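Local coordinates for GAF domain/HD domain protein (Geobacter sulfurreducens, PDB 3EEA) that is of uncertain function but may have phosphatase activity, the part here being the GAF domain of a longer GAF/HD protein, at residues A[11-25]-A[146-160]. Residues are numbered along the deposited sequence; the frame is centred on the assembly and turned at random.
Sequences LTDVDEVIKDLSRLL and LVSHAALVVSHMQLF
Val17 sits as a knob in a hole formed by Ala150, Val153, Val154 and Met157. Val17 CG1, anti to the backbone N (chi1 175°), lies 3.8 Å from Val154 CG2. Val17 CG2, beside the backbone N, meets Met157 tip to tip, 3.5 Å from Met157 CE. The Met157 chain is extended beyond CG, which carries its sulfur under the loop before helix 14-25: Met157 SD is 3.7 Å from Thr12 C, and Met157 CE lies near Leu11 O. With an alanine at Met157, the loop would probably lose the support of the sulfur and Val17 one wall of its hole, leaving a gap there.

Packing stays close further along. Leu21 CD2 rests on Ala150 CB at 3.6 Å; the small alanine lets the leucine approach the helix backbone. The Leu146 side chain crosses that of Leu24 at about a right angle, its CD1 3.8 Å from Leu24 CD2, and slides past Leu25 in the opposite direction. Just beyond Met157 the contact loosens at its exposed fringe. There Thr12 CG2 touches the exposed Phe160 ring obliquely, 3.9 Å from Phe160 CD2, and the exposed Gln158 gives only its CG to Val14.

The two helices run antiparallel (174°), their axes 10.0 Å apart. They pack side by side on the GAF-domain sheet: Ile18 reaches Val36 and Phe38, while Val147 reaches Met114 and Val124. The second subunit lies close by, and its Asp145 forms a salt bridge with Arg23. Between the two segments the contact is almost wholly aliphatic, with one thioether. Cohesion therefore rests on shape fit and burial rather than on directed polar bonds.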
loop_
_atom_site.group_PDB
_atom_site.type_symbol
_atom_site.label_atom_id
_atom_site.label_comp_id
_atom_site.label_asym_id
_atom_site.label_seq_id
_atom_site.Cartn_x
_atom_site.Cartn_y
_atom_site.Cartn_z
ATOM N N LEU A 11 -19.430 1.816 0.742
ATOM C CA LEU A 11 -18.379 2.560 0.084
ATOM C C LEU A 11 -17.582 3.366 1.088
ATOM O O LEU A 11 -16.618 4.024 0.717
ATOM C CB LEU A 11 -18.976 3.513 -0.947
ATOM C CG LEU A 11 -19.889 2.916 -2.000
ATOM C CD1 LEU A 11 -20.508 4.016 -2.830
ATOM C CD2 LEU A 11 -19.099 1.969 -2.873
ATOM N N THR A 12 -17.992 3.356 2.356
ATOM C CA THR A 12 -17.309 4.159 3.373
ATOM C C THR A 12 -16.867 3.328 4.548
ATOM O O THR A 12 -16.819 3.836 5.646
ATOM C CB THR A 12 -18.204 5.339 3.872
ATOM O OG1 THR A 12 -19.412 4.807 4.444
ATOM C CG2 THR A 12 -18.507 6.295 2.742
ATOM N N ASP A 13 -16.447 2.092 4.309
ATOM C CA ASP A 13 -16.134 1.160 5.380
ATOM C C ASP A 13 -14.680 1.347 5.833
ATOM O O ASP A 13 -13.727 0.721 5.349
ATOM C CB ASP A 13 -16.415 -0.277 4.941
ATOM C CG ASP A 13 -16.323 -1.272 6.093
ATOM O OD1 ASP A 13 -15.620 -0.977 7.086
ATOM O OD2 ASP A 13 -16.919 -2.361 5.948
ATOM N N VAL A 14 -14.533 2.249 6.769
ATOM C CA VAL A 14 -13.217 2.598 7.299
ATOM C C VAL A 14 -12.502 1.401 7.954
ATOM O O VAL A 14 -11.275 1.304 7.897
ATOM C CB VAL A 14 -13.318 3.805 8.289
ATOM C CG1 VAL A 14 -13.557 5.127 7.542
ATOM C CG2 VAL A 14 -14.414 3.588 9.296
ATOM N N ASP A 15 -13.246 0.498 8.589
ATOM C CA ASP A 15 -12.605 -0.638 9.260
ATOM C C ASP A 15 -11.971 -1.604 8.266
ATOM O O ASP A 15 -10.926 -2.161 8.552
ATOM C CB ASP A 15 -13.542 -1.354 10.257
ATOM C CG ASP A 15 -12.807 -2.388 11.113
ATOM O OD1 ASP A 15 -11.715 -2.095 11.679
ATOM O OD2 ASP A 15 -13.287 -3.535 11.178
ATOM N N GLU A 16 -12.557 -1.807 7.089
ATOM C CA GLU A 16 -11.896 -2.677 6.099
ATOM C C GLU A 16 -10.591 -2.020 5.586
ATOM O O GLU A 16 -9.665 -2.732 5.291
ATOM C CB GLU A 16 -12.745 -3.011 4.885
ATOM C CG GLU A 16 -13.919 -3.913 5.150
ATOM C CD GLU A 16 -13.533 -5.367 5.336
ATOM O OE1 GLU A 16 -12.518 -5.847 4.753
ATOM O OE2 GLU A 16 -14.301 -6.038 6.030
ATOM N N VAL A 17 -10.578 -0.702 5.443
ATOM C CA VAL A 17 -9.370 0.046 5.058
ATOM C C VAL A 17 -8.264 -0.195 6.127
ATOM O O VAL A 17 -7.105 -0.503 5.792
ATOM C CB VAL A 17 -9.658 1.540 4.844
ATOM C CG1 VAL A 17 -8.358 2.339 4.548
ATOM C CG2 VAL A 17 -10.675 1.757 3.639
ATOM N N ILE A 18 -8.633 -0.090 7.403
ATOM C CA ILE A 18 -7.654 -0.273 8.510
ATOM C C ILE A 18 -7.159 -1.725 8.636
ATOM O O ILE A 18 -5.986 -1.968 8.887
ATOM C CB ILE A 18 -8.226 0.261 9.874
ATOM C CG1 ILE A 18 -8.406 1.776 9.794
ATOM C CG2 ILE A 18 -7.304 -0.183 11.026
ATOM C CD1 ILE A 18 -7.267 2.521 9.245
ATOM N N LYS A 19 -8.035 -2.684 8.447
ATOM C CA LYS A 19 -7.666 -4.109 8.352
ATOM C C LYS A 19 -6.671 -4.347 7.211
ATOM O O LYS A 19 -5.657 -5.017 7.381
ATOM C CB LYS A 19 -8.892 -5.000 8.090
ATOM C CG LYS A 19 -9.763 -5.288 9.280
ATOM C CD LYS A 19 -10.850 -6.320 8.953
ATOM C CE LYS A 19 -10.269 -7.744 8.827
ATOM N NZ LYS A 19 -11.192 -8.763 9.419
ATOM N N ASP A 20 -6.984 -3.825 6.032
ATOM C CA ASP A 20 -6.114 -4.055 4.886
ATOM C C ASP A 20 -4.749 -3.374 5.135
ATOM O O ASP A 20 -3.698 -3.979 4.834
ATOM C CB ASP A 20 -6.722 -3.527 3.594
ATOM C CG ASP A 20 -7.890 -4.354 3.094
ATOM O OD1 ASP A 20 -8.063 -5.533 3.522
ATOM O OD2 ASP A 20 -8.663 -3.791 2.251
ATOM N N LEU A 21 -4.773 -2.141 5.648
ATOM C CA LEU A 21 -3.513 -1.407 6.005
ATOM C C LEU A 21 -2.671 -2.232 6.974
ATOM O O LEU A 21 -1.462 -2.428 6.745
ATOM C CB LEU A 21 -3.798 -0.059 6.600
ATOM C CG LEU A 21 -2.578 0.671 7.196
ATOM C CD1 LEU A 21 -1.561 1.022 6.078
ATOM C CD2 LEU A 21 -2.965 1.930 7.948
ATOM N N SER A 22 -3.284 -2.705 8.061
ATOM C CA SER A 22 -2.566 -3.491 9.074
ATOM C C SER A 22 -1.952 -4.758 8.521
ATOM O O SER A 22 -0.754 -5.060 8.770
ATOM C CB SER A 22 -3.469 -3.765 10.289
ATOM O OG SER A 22 -3.945 -2.513 10.810
ATOM N N ARG A 23 -2.704 -5.471 7.695
ATOM C CA ARG A 23 -2.179 -6.694 7.086
ATOM C C ARG A 23 -0.944 -6.397 6.204
ATOM O O ARG A 23 0.101 -7.122 6.255
ATOM C CB ARG A 23 -3.301 -7.325 6.264
ATOM C CG ARG A 23 -2.921 -8.422 5.393
ATOM C CD ARG A 23 -4.197 -8.942 4.764
ATOM N NE ARG A 23 -3.941 -9.391 3.415
ATOM C CZ ARG A 23 -3.406 -10.562 3.132
ATOM N NH1 ARG A 23 -3.100 -11.396 4.125
ATOM N NH2 ARG A 23 -3.194 -10.909 1.858
ATOM N N LEU A 24 -1.069 -5.384 5.358
ATOM C CA LEU A 24 0.018 -5.035 4.437
ATOM C C LEU A 24 1.273 -4.586 5.190
ATOM O O LEU A 24 2.381 -5.019 4.843
ATOM C CB LEU A 24 -0.414 -3.951 3.466
ATOM C CG LEU A 24 0.543 -3.653 2.330
ATOM C CD1 LEU A 24 0.840 -4.933 1.548
ATOM C CD2 LEU A 24 -0.025 -2.538 1.460
ATOM N N LEU A 25 1.108 -3.736 6.210
ATOM C CA LEU A 25 2.247 -3.314 7.034
ATOM C C LEU A 25 2.929 -4.541 7.640
ATOM O O LEU A 25 4.171 -4.618 7.573
ATOM C CB LEU A 25 1.869 -2.360 8.138
ATOM C CG LEU A 25 1.428 -0.996 7.635
ATOM C CD1 LEU A 25 0.747 -0.277 8.827
ATOM C CD2 LEU A 25 2.621 -0.216 7.025
ATOM N N LEU A 146 2.484 4.293 3.456
ATOM C CA LEU A 146 1.269 3.439 3.440
ATOM C C LEU A 146 0.189 4.014 4.386
ATOM O O LEU A 146 -0.972 4.126 4.035
ATOM C CB LEU A 146 1.613 2.011 3.806
ATOM C CG LEU A 146 2.358 1.254 2.705
ATOM C CD1 LEU A 146 2.522 -0.220 3.067
ATOM C CD2 LEU A 146 1.698 1.373 1.365
ATOM N N VAL A 147 0.609 4.503 5.542
ATOM C CA VAL A 147 -0.287 5.123 6.493
ATOM C C VAL A 147 -0.858 6.395 5.900
ATOM O O VAL A 147 -2.015 6.692 6.081
ATOM C CB VAL A 147 0.400 5.392 7.859
ATOM C CG1 VAL A 147 -0.463 6.283 8.828
ATOM C CG2 VAL A 147 0.786 4.067 8.496
ATOM N N SER A 148 -0.054 7.159 5.161
ATOM C CA SER A 148 -0.545 8.375 4.569
ATOM C C SER A 148 -1.555 8.098 3.504
ATOM O O SER A 148 -2.519 8.846 3.363
ATOM C CB SER A 148 0.571 9.238 4.026
ATOM O OG SER A 148 1.364 9.622 5.126
ATOM N N HIS A 149 -1.354 7.010 2.730
ATOM C CA HIS A 149 -2.354 6.597 1.790
ATOM C C HIS A 149 -3.697 6.241 2.440
ATOM O O HIS A 149 -4.775 6.652 1.950
ATOM C CB HIS A 149 -1.868 5.412 0.966
ATOM C CG HIS A 149 -0.624 5.671 0.207
ATOM N ND1 HIS A 149 0.154 4.646 -0.294
ATOM C CD2 HIS A 149 0.022 6.822 -0.085
ATOM C CE1 HIS A 149 1.225 5.165 -0.864
ATOM N NE2 HIS A 149 1.167 6.477 -0.765
ATOM N N ALA A 150 -3.635 5.429 3.512
ATOM C CA ALA A 150 -4.812 5.000 4.236
ATOM C C ALA A 150 -5.503 6.178 4.860
ATOM O O ALA A 150 -6.765 6.259 4.827
ATOM C CB ALA A 150 -4.452 3.902 5.347
ATOM N N ALA A 151 -4.740 7.138 5.409
ATOM C CA ALA A 151 -5.316 8.309 6.019
ATOM C C ALA A 151 -6.144 9.121 5.027
ATOM O O ALA A 151 -7.240 9.591 5.368
ATOM C CB ALA A 151 -4.208 9.224 6.678
ATOM N N LEU A 152 -5.656 9.281 3.803
ATOM C CA LEU A 152 -6.359 10.061 2.798
ATOM C C LEU A 152 -7.708 9.407 2.420
ATOM O O LEU A 152 -8.791 10.065 2.327
ATOM C CB LEU A 152 -5.464 10.167 1.574
ATOM C CG LEU A 152 -5.989 10.832 0.342
ATOM C CD1 LEU A 152 -6.450 12.255 0.692
ATOM C CD2 LEU A 152 -4.735 10.853 -0.656
ATOM N N VAL A 153 -7.646 8.100 2.252
ATOM C CA VAL A 153 -8.834 7.299 1.958
ATOM C C VAL A 153 -9.862 7.422 3.085
ATOM O O VAL A 153 -11.064 7.669 2.815
ATOM C CB VAL A 153 -8.501 5.807 1.718
ATOM C CG1 VAL A 153 -9.828 4.984 1.546
ATOM C CG2 VAL A 153 -7.651 5.619 0.408
ATOM N N VAL A 154 -9.409 7.204 4.312
ATOM C CA VAL A 154 -10.283 7.246 5.521
ATOM C C VAL A 154 -10.898 8.623 5.648
ATOM O O VAL A 154 -12.104 8.757 5.888
ATOM C CB VAL A 154 -9.541 6.835 6.821
ATOM C CG1 VAL A 154 -10.441 7.144 8.088
ATOM C CG2 VAL A 154 -9.222 5.314 6.766
ATOM N N SER A 155 -10.108 9.658 5.376
ATOM C CA SER A 155 -10.624 11.017 5.491
ATOM C C SER A 155 -11.739 11.257 4.470
ATOM O O SER A 155 -12.803 11.770 4.841
ATOM C CB SER A 155 -9.523 12.047 5.410
ATOM O OG SER A 155 -9.201 12.313 4.074
ATOM N N HIS A 156 -11.565 10.812 3.218
ATOM C CA HIS A 156 -12.659 10.869 2.218
ATOM C C HIS A 156 -13.922 10.157 2.729
ATOM O O HIS A 156 -15.058 10.675 2.562
ATOM C CB HIS A 156 -12.282 10.285 0.848
ATOM C CG HIS A 156 -11.260 11.064 0.094
ATOM N ND1 HIS A 156 -10.476 10.498 -0.890
ATOM C CD2 HIS A 156 -10.858 12.354 0.202
ATOM C CE1 HIS A 156 -9.646 11.412 -1.368
ATOM N NE2 HIS A 156 -9.855 12.547 -0.719
ATOM N N MET A 157 -13.751 8.984 3.332
ATOM C CA MET A 157 -14.886 8.203 3.865
ATOM C C MET A 157 -15.587 8.868 5.089
ATOM O O MET A 157 -16.814 8.810 5.210
ATOM C CB MET A 157 -14.414 6.821 4.276
ATOM C CG MET A 157 -13.892 5.951 3.144
ATOM S SD MET A 157 -13.394 4.237 3.590
ATOM C CE MET A 157 -13.219 3.479 1.950
ATOM N N GLN A 158 -14.787 9.386 6.009
ATOM C CA GLN A 158 -15.288 9.990 7.273
ATOM C C GLN A 158 -16.005 11.327 7.013
ATOM O O GLN A 158 -16.822 11.783 7.853
ATOM C CB GLN A 158 -14.156 10.146 8.302
ATOM C CG GLN A 158 -13.720 8.798 8.936
ATOM C CD GLN A 158 -12.607 8.891 10.011
ATOM O OE1 GLN A 158 -11.808 9.815 10.021
ATOM N NE2 GLN A 158 -12.529 7.861 10.876
ATOM N N LEU A 159 -15.758 11.946 5.858
ATOM C CA LEU A 159 -16.619 13.046 5.366
ATOM C C LEU A 159 -18.126 12.707 5.389
ATOM O O LEU A 159 -18.981 13.618 5.460
ATOM C CB LEU A 159 -16.231 13.457 3.937
ATOM C CG LEU A 159 -14.881 14.162 3.729
ATOM C CD1 LEU A 159 -14.631 14.390 2.216
ATOM C CD2 LEU A 159 -14.771 15.473 4.494
ATOM N N PHE A 160 -18.487 11.425 5.314
ATOM C CA PHE A 160 -19.904 11.040 5.421
ATOM C C PHE A 160 -20.309 10.574 6.825
ATOM O O PHE A 160 -19.722 11.023 7.823
ATOM C CB PHE A 160 -20.200 9.987 4.371
ATOM C CG PHE A 160 -19.940 10.472 2.978
ATOM C CD1 PHE A 160 -20.861 11.296 2.344
ATOM C CD2 PHE A 160 -18.760 10.163 2.322
ATOM C CE1 PHE A 160 -20.620 11.764 1.065
ATOM C CE2 PHE A 160 -18.510 10.642 1.048
ATOM C CZ PHE A 160 -19.468 11.438 0.416
#